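Local coordinates for Serine/threonine/tyrosine-interacting protein (Homo sapiens, PDB 2R0B), which is a catalytically inactive dual-specificity phosphatase domain protein that holds ERK1/ERK2 in the nucleus and binds the F-box of FBXW7, blocking its assembly into an SCF ubiquitin ligase, at residues 4-9 with 26-31; 62-65 with 71-74; 103-108 with 134-139; 110-113 with 117-120. All coordinates share one frame; numbering follows the deposited sequence.

Contact 1: 4-9 with 26-31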
loop_
_atom_site.group_PDB
_atom_site.type_symbol
_atom_site.label_atom_id
_atom_site.label_comp_id
_atom_site.label_asym_id
_atom_site.label_seq_id
_atom_site.Cartn_x
_atom_site.Cartn_y
_atom_site.Cartn_z
ATOM N N ARG A 4 11.555 8.313 4.886
ATOM C CA ARG A 4 11.241 9.093 3.672
ATOM C C ARG A 4 11.591 8.375 2.353
ATOM O O ARG A 4 11.631 8.994 1.290
ATOM C CB ARG A 4 11.859 10.502 3.743
ATOM C CG ARG A 4 11.363 11.317 4.955
ATOM C CD ARG A 4 11.722 12.804 4.881
ATOM N NE ARG A 4 10.863 13.550 3.959
ATOM C CZ ARG A 4 9.668 14.050 4.292
ATOM N NH1 ARG A 4 9.185 13.898 5.523
ATOM N NH2 ARG A 4 8.950 14.704 3.390
ATOM N N GLU A 5 11.826 7.069 2.438
ATOM C CA GLU A 5 12.105 6.226 1.278
ATOM C C GLU A 5 11.224 4.978 1.276
ATOM O O GLU A 5 10.619 4.628 2.297
ATOM C CB GLU A 5 13.591 5.830 1.215
ATOM C CG GLU A 5 14.099 4.994 2.384
ATOM C CD GLU A 5 15.619 4.775 2.356
ATOM O OE1 GLU A 5 16.307 5.427 1.551
ATOM O OE2 GLU A 5 16.116 3.913 3.119
ATOM N N MET A 6 11.155 4.328 0.117
ATOM C CA MET A 6 10.369 3.088 -0.042
ATOM C C MET A 6 11.212 1.841 0.267
ATOM O O MET A 6 12.431 1.816 0.003
ATOM C CB MET A 6 9.744 2.999 -1.455
ATOM C CG MET A 6 10.708 2.707 -2.624
ATOM S SD MET A 6 9.973 2.510 -4.286
ATOM C CE MET A 6 11.434 2.014 -5.243
ATOM N N GLN A 7 10.555 0.821 0.836
ATOM C CA GLN A 7 11.184 -0.468 1.082
ATOM C C GLN A 7 10.486 -1.572 0.303
ATOM O O GLN A 7 9.269 -1.557 0.193
ATOM C CB GLN A 7 11.135 -0.806 2.567
ATOM C CG GLN A 7 12.137 0.019 3.379
ATOM C CD GLN A 7 11.539 1.331 3.810
ATOM O OE1 GLN A 7 10.396 1.363 4.238
ATOM N NE2 GLN A 7 12.307 2.411 3.723
ATOM N N GLU A 8 11.253 -2.531 -0.230
ATOM C CA GLU A 8 10.662 -3.771 -0.731
ATOM C C GLU A 8 10.191 -4.637 0.419
ATOM O O GLU A 8 10.975 -5.046 1.282
ATOM C CB GLU A 8 11.613 -4.569 -1.646
ATOM C CG GLU A 8 10.854 -5.549 -2.569
ATOM C CD GLU A 8 11.686 -6.132 -3.736
ATOM O OE1 GLU A 8 12.860 -5.739 -3.938
ATOM O OE2 GLU A 8 11.161 -7.006 -4.467
ATOM N N ILE A 9 8.899 -4.928 0.428
ATOM C CA ILE A 9 8.295 -5.655 1.532
ATOM C C ILE A 9 8.256 -7.145 1.218
ATOM O O ILE A 9 8.525 -8.009 2.076
ATOM C CB ILE A 9 6.873 -5.151 1.795
ATOM C CG1 ILE A 9 6.874 -3.644 2.160
ATOM C CG2 ILE A 9 6.200 -5.985 2.882
ATOM C CD1 ILE A 9 7.785 -3.270 3.340
ATOM N N LEU A 26 11.882 9.366 -10.403
ATOM C CA LEU A 26 11.714 8.514 -11.599
ATOM C C LEU A 26 12.845 7.494 -11.805
ATOM O O LEU A 26 12.553 6.310 -11.971
ATOM C CB LEU A 26 11.509 9.337 -12.866
ATOM C CG LEU A 26 11.154 8.531 -14.115
ATOM C CD1 LEU A 26 9.916 7.646 -13.881
ATOM C CD2 LEU A 26 10.921 9.490 -15.261
ATOM N N PRO A 27 14.126 7.940 -11.773
ATOM C CA PRO A 27 15.233 6.981 -11.903
ATOM C C PRO A 27 15.152 5.804 -10.918
ATOM O O PRO A 27 15.412 4.661 -11.307
ATOM C CB PRO A 27 16.465 7.836 -11.580
ATOM C CG PRO A 27 16.091 9.180 -12.047
ATOM C CD PRO A 27 14.631 9.328 -11.674
ATOM N N VAL A 28 14.784 6.082 -9.667
ATOM C CA VAL A 28 14.679 5.036 -8.633
ATOM C C VAL A 28 13.547 4.076 -8.970
ATOM O O VAL A 28 13.732 2.860 -8.931
ATOM C CB VAL A 28 14.508 5.648 -7.222
ATOM C CG1 VAL A 28 14.241 4.583 -6.188
ATOM C CG2 VAL A 28 15.762 6.448 -6.845
ATOM N N LEU A 29 12.406 4.634 -9.374
ATOM C CA LEU A 29 11.266 3.835 -9.767
ATOM C C LEU A 29 11.577 2.945 -10.965
ATOM O O LEU A 29 11.247 1.761 -10.949
ATOM C CB LEU A 29 10.037 4.723 -10.029
ATOM C CG LEU A 29 9.579 5.519 -8.800
ATOM C CD1 LEU A 29 8.619 6.597 -9.274
ATOM C CD2 LEU A 29 8.910 4.668 -7.739
ATOM N N GLN A 30 12.277 3.486 -11.958
ATOM C CA GLN A 30 12.545 2.717 -13.176
ATOM C C GLN A 30 13.583 1.647 -12.897
ATOM O O GLN A 30 13.433 0.530 -13.381
ATOM C CB GLN A 30 12.949 3.647 -14.330
ATOM C CG GLN A 30 11.822 4.642 -14.644
ATOM C CD GLN A 30 12.039 5.484 -15.881
ATOM O OE1 GLN A 30 13.129 6.032 -16.109
ATOM N NE2 GLN A 30 10.971 5.631 -16.678
ATOM N N LYS A 31 14.596 1.971 -12.080
ATOM C CA LYS A 31 15.646 1.003 -11.703
ATOM C C LYS A 31 15.082 -0.224 -10.999
ATOM O O LYS A 31 15.599 -1.326 -11.171
ATOM C CB LYS A 31 16.719 1.662 -10.828
ATOM C CG LYS A 31 17.803 0.721 -10.264
ATOM C CD LYS A 31 18.855 1.510 -9.484
ATOM C CE LYS A 31 18.242 2.187 -8.253
ATOM N NZ LYS A 31 19.079 3.302 -7.725
#
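M6 meets V28 and L29 of the short helix 26-31 at one edge of the dual-specificity phosphatase domain, just before the polypeptide enters strand 7-10, an outermost strand of the mixed sheet. The contact is wholly apolar, and no hydrogen bond joins the two segments. Along 26-31, the carbonyl oxygens of L26 and P27 take up the amide hydrogens of Q30 and K31, while V28 and L29 meet M6 through methyl groups. V28 comes first. Its CG1, anti to the backbone N (chi1 173°), lies 3.9 Å from M6 CE, and the two side chains pass alongside each other in opposite directions. A beta-branched valine suits the spot, being short enough to stay near the helix while still presenting a methyl group. L29 follows as the buried member of the group. Through its side chain the helix also touches F53, the first residue of the motif by which the protein interacts with FBXW7. Methionine is well matched to these two neighbours because it is long, unbranched and apolar, and can bridge backbones whose nearest CA atoms, those of M6 and L29, are 9.8 Å apart. Its chain runs extended beyond CG, and M6 also touches F14 of strand 13-16 and S20 and H32 in loops. The sulfur serves here as a bulky apolar group: M6 SD sits 4.2 Å from the methyl CD2 of L29.

Contact 2: 62-65 with 71-74; sequences LDIA and NIIR
The loop between strand 58-63 and helix 76-88, which in active dual-specificity phosphatases carries the general acid, is closed at its base where I64 meets I72. The two isoleucines cross at about a right angle and touch through their branch methyls, I64 CG2 lying 3.6 Å from I72 CG2. I72 CG2 also lies 4.1 Å from CD1, the end of the longer branch of I64. Beta-branched residues suit this place because CG2 stands close to the backbone and lets two loop segments approach closely. Both residues also press on F107 of helix 103-116, which ties the loop to the core. At the rim the contact turns polar. N71 begins an Asx motif: its OD1 accepts from R74 N at 2.8 Å, with the donor in the carbonyl plane, at the beginning of the 3-10 segment. R74 then folds back on the same residue. With CG between its backbone N and carbonyl carbon (chi1 63°), the extended arginine chain brings NE to N71 O at 2.8 Å, a nearly straight bond (175°) in the guanidinium plane but above the carbonyl plane. R74 NH2 does not meet D63 O directly; a water stands between them, donating to D63 O at 2.8 Å and accepting only weakly from R74 NH2. D63 and R74 carry opposite charges, yet D63 OD2 remains 6.6 Å from R74 NH2. Any electrostatic attraction across this rim is therefore probably modest, and direct contact between the segments rests chiefly on the methyl packing.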
loop_
_atom_site.group_PDB
_atom_site.type_symbol
_atom_site.label_atom_id
_atom_site.label_comp_id
_atom_site.label_asym_id
_atom_site.label_seq_id
_atom_site.Cartn_x
_atom_site.Cartn_y
_atom_site.Cartn_z
ATOM N N LEU A 62 -6.744 6.253 -4.226
ATOM C CA LEU A 62 -7.743 5.941 -3.204
ATOM C C LEU A 62 -7.886 7.118 -2.261
ATOM O O LEU A 62 -6.945 7.480 -1.543
ATOM C CB LEU A 62 -7.370 4.683 -2.395
ATOM C CG LEU A 62 -7.224 3.354 -3.138
ATOM C CD1 LEU A 62 -6.768 2.222 -2.205
ATOM C CD2 LEU A 62 -8.492 2.949 -3.887
ATOM N N ASP A 63 -9.068 7.710 -2.287
ATOM C CA ASP A 63 -9.406 8.818 -1.396
ATOM C C ASP A 63 -9.770 8.236 -0.023
ATOM O O ASP A 63 -10.899 7.768 0.211
ATOM C CB ASP A 63 -10.542 9.618 -2.034
ATOM C CG ASP A 63 -11.165 10.627 -1.094
ATOM O OD1 ASP A 63 -10.500 11.036 -0.120
ATOM O OD2 ASP A 63 -12.334 11.039 -1.340
ATOM N N ILE A 64 -8.793 8.250 0.884
ATOM C CA ILE A 64 -8.938 7.611 2.207
ATOM C C ILE A 64 -8.356 8.519 3.282
ATOM O O ILE A 64 -7.232 9.002 3.122
ATOM C CB ILE A 64 -8.165 6.247 2.264
ATOM C CG1 ILE A 64 -8.802 5.228 1.298
ATOM C CG2 ILE A 64 -8.124 5.705 3.722
ATOM C CD1 ILE A 64 -8.074 3.935 1.098
ATOM N N ALA A 65 -9.111 8.755 4.359
ATOM C CA ALA A 65 -8.595 9.460 5.544
ATOM C C ALA A 65 -7.913 8.514 6.523
ATOM O O ALA A 65 -8.345 7.359 6.686
ATOM C CB ALA A 65 -9.721 10.176 6.240
ATOM N N ASN A 71 -13.602 3.763 6.437
ATOM C CA ASN A 71 -13.746 2.425 5.878
ATOM C C ASN A 71 -12.696 2.170 4.807
ATOM O O ASN A 71 -12.722 2.784 3.717
ATOM C CB ASN A 71 -15.154 2.269 5.288
ATOM C CG ASN A 71 -15.397 0.912 4.616
ATOM O OD1 ASN A 71 -14.469 0.193 4.218
ATOM N ND2 ASN A 71 -16.681 0.567 4.472
ATOM N N ILE A 72 -11.767 1.261 5.106
ATOM C CA ILE A 72 -10.818 0.780 4.083
ATOM C C ILE A 72 -11.099 -0.658 3.637
ATOM O O ILE A 72 -10.670 -1.054 2.566
ATOM C CB ILE A 72 -9.337 0.872 4.538
ATOM C CG1 ILE A 72 -9.062 -0.027 5.755
ATOM C CG2 ILE A 72 -8.941 2.331 4.773
ATOM C CD1 ILE A 72 -7.563 0.000 6.208
ATOM N N ILE A 73 -11.809 -1.445 4.445
ATOM C CA ILE A 73 -12.145 -2.822 4.037
ATOM C C ILE A 73 -12.890 -2.876 2.694
ATOM O O ILE A 73 -12.677 -3.794 1.902
ATOM C CB ILE A 73 -12.899 -3.588 5.161
ATOM C CG1 ILE A 73 -13.051 -5.068 4.809
ATOM C CG2 ILE A 73 -14.241 -2.916 5.470
ATOM C CD1 ILE A 73 -13.666 -5.912 5.937
ATOM N N ARG A 74 -13.730 -1.869 2.422
ATOM C CA ARG A 74 -14.416 -1.802 1.127
ATOM C C ARG A 74 -13.472 -1.885 -0.093
ATOM O O ARG A 74 -13.905 -2.295 -1.179
ATOM C CB ARG A 74 -15.287 -0.540 1.034
ATOM C CG ARG A 74 -14.478 0.761 1.098
ATOM C CD ARG A 74 -15.354 1.976 1.167
ATOM N NE ARG A 74 -14.592 3.138 1.599
ATOM C CZ ARG A 74 -14.747 4.372 1.122
ATOM N NH1 ARG A 74 -15.636 4.634 0.173
ATOM N NH2 ARG A 74 -13.995 5.355 1.591
HETATM O O HOH W 1 -12.826 8.385 2.101
#

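Contact 3: 103-108 with 134-139. With SO4 (sulfate ion), chain B.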
loop_
_atom_site.group_PDB
_atom_site.type_symbol
_atom_site.label_atom_id
_atom_site.label_comp_id
_atom_site.label_asym_id
_atom_site.label_seq_id
_atom_site.Cartn_x
_atom_site.Cartn_y
_atom_site.Cartn_z
ATOM N N ARG A 103 -2.424 4.126 6.671
ATOM C CA ARG A 103 -3.244 3.696 5.515
ATOM C C ARG A 103 -2.499 2.751 4.544
ATOM O O ARG A 103 -2.948 1.622 4.222
ATOM C CB ARG A 103 -3.743 4.930 4.740
ATOM C CG ARG A 103 -4.658 5.887 5.573
ATOM C CD ARG A 103 -4.895 7.243 4.919
ATOM N NE ARG A 103 -3.684 8.071 4.964
ATOM C CZ ARG A 103 -3.599 9.315 4.499
ATOM N NH1 ARG A 103 -4.671 9.933 3.986
ATOM N NH2 ARG A 103 -2.448 9.968 4.595
ATOM N N SER A 104 -1.360 3.224 4.054
ATOM C CA SER A 104 -0.573 2.463 3.102
ATOM C C SER A 104 -0.131 1.112 3.688
ATOM O O SER A 104 -0.277 0.059 3.021
ATOM C CB SER A 104 0.612 3.293 2.632
ATOM O OG SER A 104 1.319 3.777 3.743
ATOM N N ALA A 105 0.331 1.137 4.940
ATOM C CA ALA A 105 0.743 -0.095 5.605
ATOM C C ALA A 105 -0.425 -1.058 5.710
ATOM O O ALA A 105 -0.256 -2.252 5.472
ATOM C CB ALA A 105 1.310 0.180 6.992
ATOM N N ALA A 106 -1.616 -0.559 6.061
ATOM C CA ALA A 106 -2.765 -1.462 6.187
ATOM C C ALA A 106 -3.079 -2.189 4.866
ATOM O O ALA A 106 -3.382 -3.388 4.856
ATOM C CB ALA A 106 -4.004 -0.720 6.708
ATOM N N PHE A 107 -3.022 -1.471 3.745
ATOM C CA PHE A 107 -3.263 -2.085 2.449
ATOM C C PHE A 107 -2.210 -3.158 2.094
ATOM O O PHE A 107 -2.554 -4.189 1.506
ATOM C CB PHE A 107 -3.411 -1.010 1.352
ATOM C CG PHE A 107 -4.795 -0.439 1.287
ATOM C CD1 PHE A 107 -5.812 -1.140 0.638
ATOM C CD2 PHE A 107 -5.110 0.744 1.971
ATOM C CE1 PHE A 107 -7.113 -0.629 0.614
ATOM C CE2 PHE A 107 -6.405 1.246 1.966
ATOM C CZ PHE A 107 -7.407 0.560 1.278
ATOM N N VAL A 108 -0.958 -2.945 2.516
ATOM C CA VAL A 108 0.093 -3.941 2.212
ATOM C C VAL A 108 -0.122 -5.169 3.098
ATOM O O VAL A 108 0.064 -6.329 2.661
ATOM C CB VAL A 108 1.505 -3.326 2.361
ATOM C CG1 VAL A 108 2.570 -4.407 2.475
ATOM C CG2 VAL A 108 1.814 -2.369 1.161
ATOM N N ILE A 134 5.920 1.501 10.733
ATOM C CA ILE A 134 4.487 1.234 10.467
ATOM C C ILE A 134 3.616 1.101 11.713
ATOM O O ILE A 134 4.048 0.580 12.765
ATOM C CB ILE A 134 4.218 0.041 9.471
ATOM C CG1 ILE A 134 4.547 -1.307 10.111
ATOM C CG2 ILE A 134 4.954 0.248 8.177
ATOM C CD1 ILE A 134 3.705 -2.497 9.565
ATOM N N ASN A 135 2.379 1.581 11.588
ATOM C CA ASN A 135 1.469 1.650 12.720
ATOM C C ASN A 135 0.034 1.909 12.236
ATOM O O ASN A 135 -0.472 3.023 12.349
ATOM C CB ASN A 135 1.982 2.715 13.708
ATOM C CG ASN A 135 1.191 2.783 15.002
ATOM O OD1 ASN A 135 0.555 1.815 15.452
ATOM N ND2 ASN A 135 1.231 3.949 15.616
ATOM N N PRO A 136 -0.634 0.869 11.685
ATOM C CA PRO A 136 -2.021 1.110 11.292
ATOM C C PRO A 136 -2.845 1.504 12.521
ATOM O O PRO A 136 -2.638 0.953 13.624
ATOM C CB PRO A 136 -2.481 -0.254 10.744
ATOM C CG PRO A 136 -1.241 -0.983 10.410
ATOM C CD PRO A 136 -0.238 -0.528 11.430
ATOM N N ASN A 137 -3.749 2.476 12.375
ATOM C CA ASN A 137 -4.612 2.830 13.516
ATOM C C ASN A 137 -5.492 1.638 13.908
ATOM O O ASN A 137 -5.633 0.686 13.139
ATOM C CB ASN A 137 -5.430 4.125 13.264
ATOM C CG ASN A 137 -6.562 3.950 12.280
ATOM O OD1 ASN A 137 -7.418 3.068 12.423
ATOM N ND2 ASN A 137 -6.609 4.828 11.282
ATOM N N ALA A 138 -6.093 1.713 15.088
ATOM C CA ALA A 138 -6.843 0.593 15.646
ATOM C C ALA A 138 -8.055 0.227 14.808
ATOM O O ALA A 138 -8.411 -0.953 14.715
ATOM C CB ALA A 138 -7.267 0.912 17.102
ATOM N N GLY A 139 -8.655 1.219 14.151
ATOM C CA GLY A 139 -9.831 0.956 13.328
ATOM C C GLY A 139 -9.429 0.076 12.162
ATOM O O GLY A 139 -10.132 -0.873 11.794
HETATM S S SO4 B . -0.287 6.952 5.752
HETATM O O1 SO4 B . 0.661 6.848 6.861
HETATM O O2 SO4 B . -1.613 6.815 6.340
HETATM O O3 SO4 B . -0.236 8.268 5.121
HETATM O O4 SO4 B . -0.046 5.926 4.739
#
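A105, in the first turn of helix 103-116, packs its methyl against I134 and P136 of the segment that leads into helix 138-152. A105 CB lies 3.8 Å from I134 CB and as near to I134 CG2, touching the branch carbon and its methyl rather than the longer CG1 arm. P136 CG is 4.4 Å from A105 CB, and its CB approaches A106 CB. Alanine suits this face because its small methyl lets the other segment come close, to 5.8 Å between the CA atoms of A106 and P136, and the rigid proline ring packs there without an amide hydrogen to satisfy. Beyond it N137 caps helix 138-152, its OD1 accepting weakly from G139 N. A sulfate, probably from the crystallisation liquor, sits at the start of helix 103-116, where a phosphate would probably bind. O2 is gripped twice, by R103 N and, at 2.8 Å, by R103 NE, while R103 NH2 holds O3 and S104 OG reaches O4 at 2.7 Å. The bend in the arginine at chi3 (-72°) turns the guanidinium edge toward the anion. A methionine in place of R103 would probably leave O3 without this donor and deprive E45 of its salt bridge. With the backbone amides of N98, A99, I101 and S102 also donating, this is the phosphate-binding P-loop of protein tyrosine phosphatases, here in an inactive member.

Contact 4: 110-113 with 117-120; sequences AYIM and GMKY
Backbone bonding comes first: M118 N donates to M113 O at 3.2 Å, and the angle of 130° at the hydrogen makes the bond weak. The chain also returns an oxygen, since M118 O lies 3.3 Å from M113 CA in a CA-H...O contact. The same oxygen rests against the beginning of the methionine side chain, 3.4 Å from M113 CG. The CA atoms of M113 and M118 are 4.5 Å apart.

Such a bond from the second residue past the helix to the carbonyl five residues earlier matches the 6→1 link of a Schellman motif, though a weak one, at the end of helix 103-116. G117 supplies the left-handed backbone (phi 66°) that the motif needs; without a side chain it adopts that conformation at little cost. K119 then stands at the N-cap of helix 120-130, so the turn joins two consecutive helices of the phosphatase fold.

Apolar packing joins I112 to M118 and M113 to Y120. I112 CG2 touches M118 SD at 3.6 Å, the side chains crossing at a slant, and M118 also leans on A123. Flexible methionine fits the M113 site because it can follow the turn. M113 bends at chi3 (59°), placing SD 4.1 Å from Y120 CB, near the plane of the ring and at its edge. Its methyl CE continues to the backbone, 3.9 Å from Y120 N. An alanine in place of M113 would remove SD and CE and would probably open a gap beside Y120. M113 also touches Y151 of helix 138-152.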
loop_
_atom_site.group_PDB
_atom_site.type_symbol
_atom_site.label_atom_id
_atom_site.label_comp_id
_atom_site.label_asym_id
_atom_site.label_seq_id
_atom_site.Cartn_x
_atom_site.Cartn_y
_atom_site.Cartn_z
ATOM N N ALA A 110 -3.038 -6.223 4.257
ATOM C CA ALA A 110 -4.189 -6.983 3.791
ATOM C C ALA A 110 -3.774 -7.957 2.690
ATOM O O ALA A 110 -4.184 -9.117 2.692
ATOM C CB ALA A 110 -5.268 -6.041 3.274
ATOM N N TYR A 111 -2.937 -7.465 1.773
ATOM C CA TYR A 111 -2.445 -8.269 0.672
ATOM C C TYR A 111 -1.660 -9.452 1.233
ATOM O O TYR A 111 -1.841 -10.585 0.782
ATOM C CB TYR A 111 -1.595 -7.432 -0.310
ATOM C CG TYR A 111 -1.061 -8.288 -1.429
ATOM C CD1 TYR A 111 -1.861 -8.621 -2.532
ATOM C CD2 TYR A 111 0.203 -8.860 -1.330
ATOM C CE1 TYR A 111 -1.377 -9.452 -3.544
ATOM C CE2 TYR A 111 0.691 -9.698 -2.326
ATOM C CZ TYR A 111 -0.094 -9.980 -3.423
ATOM O OH TYR A 111 0.427 -10.838 -4.359
ATOM N N ILE A 112 -0.818 -9.187 2.231
ATOM C CA ILE A 112 0.055 -10.245 2.794
ATOM C C ILE A 112 -0.740 -11.298 3.553
ATOM O O ILE A 112 -0.514 -12.510 3.387
ATOM C CB ILE A 112 1.139 -9.657 3.712
ATOM C CG1 ILE A 112 2.147 -8.894 2.882
ATOM C CG2 ILE A 112 1.824 -10.799 4.562
ATOM C CD1 ILE A 112 3.059 -7.989 3.700
ATOM N N MET A 113 -1.713 -10.848 4.346
ATOM C CA MET A 113 -2.578 -11.773 5.083
ATOM C C MET A 113 -3.295 -12.774 4.173
ATOM O O MET A 113 -3.237 -14.003 4.394
ATOM C CB MET A 113 -3.606 -10.988 5.925
ATOM C CG MET A 113 -2.983 -10.239 7.116
ATOM S SD MET A 113 -4.176 -9.197 8.000
ATOM C CE MET A 113 -5.402 -10.444 8.494
ATOM N N GLY A 117 -1.379 -16.298 3.762
ATOM C CA GLY A 117 -2.074 -17.054 4.799
ATOM C C GLY A 117 -1.633 -16.689 6.214
ATOM O O GLY A 117 -1.632 -17.537 7.087
ATOM N N MET A 118 -1.255 -15.430 6.433
ATOM C CA MET A 118 -0.756 -14.983 7.734
ATOM C C MET A 118 -1.858 -14.262 8.491
ATOM O O MET A 118 -2.676 -13.583 7.897
ATOM C CB MET A 118 0.468 -14.063 7.577
ATOM C CG MET A 118 1.600 -14.696 6.732
ATOM S SD MET A 118 3.030 -13.663 6.326
ATOM C CE MET A 118 3.223 -12.807 7.669
ATOM N N LYS A 119 -1.865 -14.437 9.806
ATOM C CA LYS A 119 -2.715 -13.663 10.722
ATOM C C LYS A 119 -2.211 -12.227 10.842
ATOM O O LYS A 119 -1.063 -11.926 10.451
ATOM C CB LYS A 119 -2.724 -14.326 12.100
ATOM C CG LYS A 119 -3.533 -15.648 12.180
ATOM C CD LYS A 119 -3.106 -16.449 13.384
ATOM C CE LYS A 119 -4.155 -17.499 13.860
ATOM N NZ LYS A 119 -4.950 -18.200 12.801
ATOM N N TYR A 120 -3.042 -11.337 11.405
ATOM C CA TYR A 120 -2.660 -9.925 11.485
ATOM C C TYR A 120 -1.343 -9.715 12.229
ATOM O O TYR A 120 -0.434 -9.047 11.736
ATOM C CB TYR A 120 -3.773 -9.006 12.066
ATOM C CG TYR A 120 -3.206 -7.622 12.307
ATOM C CD1 TYR A 120 -3.094 -6.706 11.276
ATOM C CD2 TYR A 120 -2.718 -7.253 13.577
ATOM C CE1 TYR A 120 -2.506 -5.466 11.487
ATOM C CE2 TYR A 120 -2.149 -6.018 13.799
ATOM C CZ TYR A 120 -2.045 -5.121 12.741
ATOM O OH TYR A 120 -1.451 -3.882 12.917
#

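Contact 3 is the core of the set, with every touching residue buried; contacts 1, 2 and 4 are only partly buried. Contacts 3 and 4 share helix 103-116, at its start and its end, and contact 4 is nested within the loop closed by contact 3. Contacts 1 and 2 reach the two outermost strands of the same sheet, on opposite sides of the domain centre. Both connect to helix 103-116: I9 packs on V108 and I112, while I64 O accepts from R103 NH1. Contacts 1 and 3 join their segments by apolar packing alone, contact 3 beside a sulfate held by polar groups; contact 2 adds a water bridge with one weak leg, contact 4 a weak backbone bond.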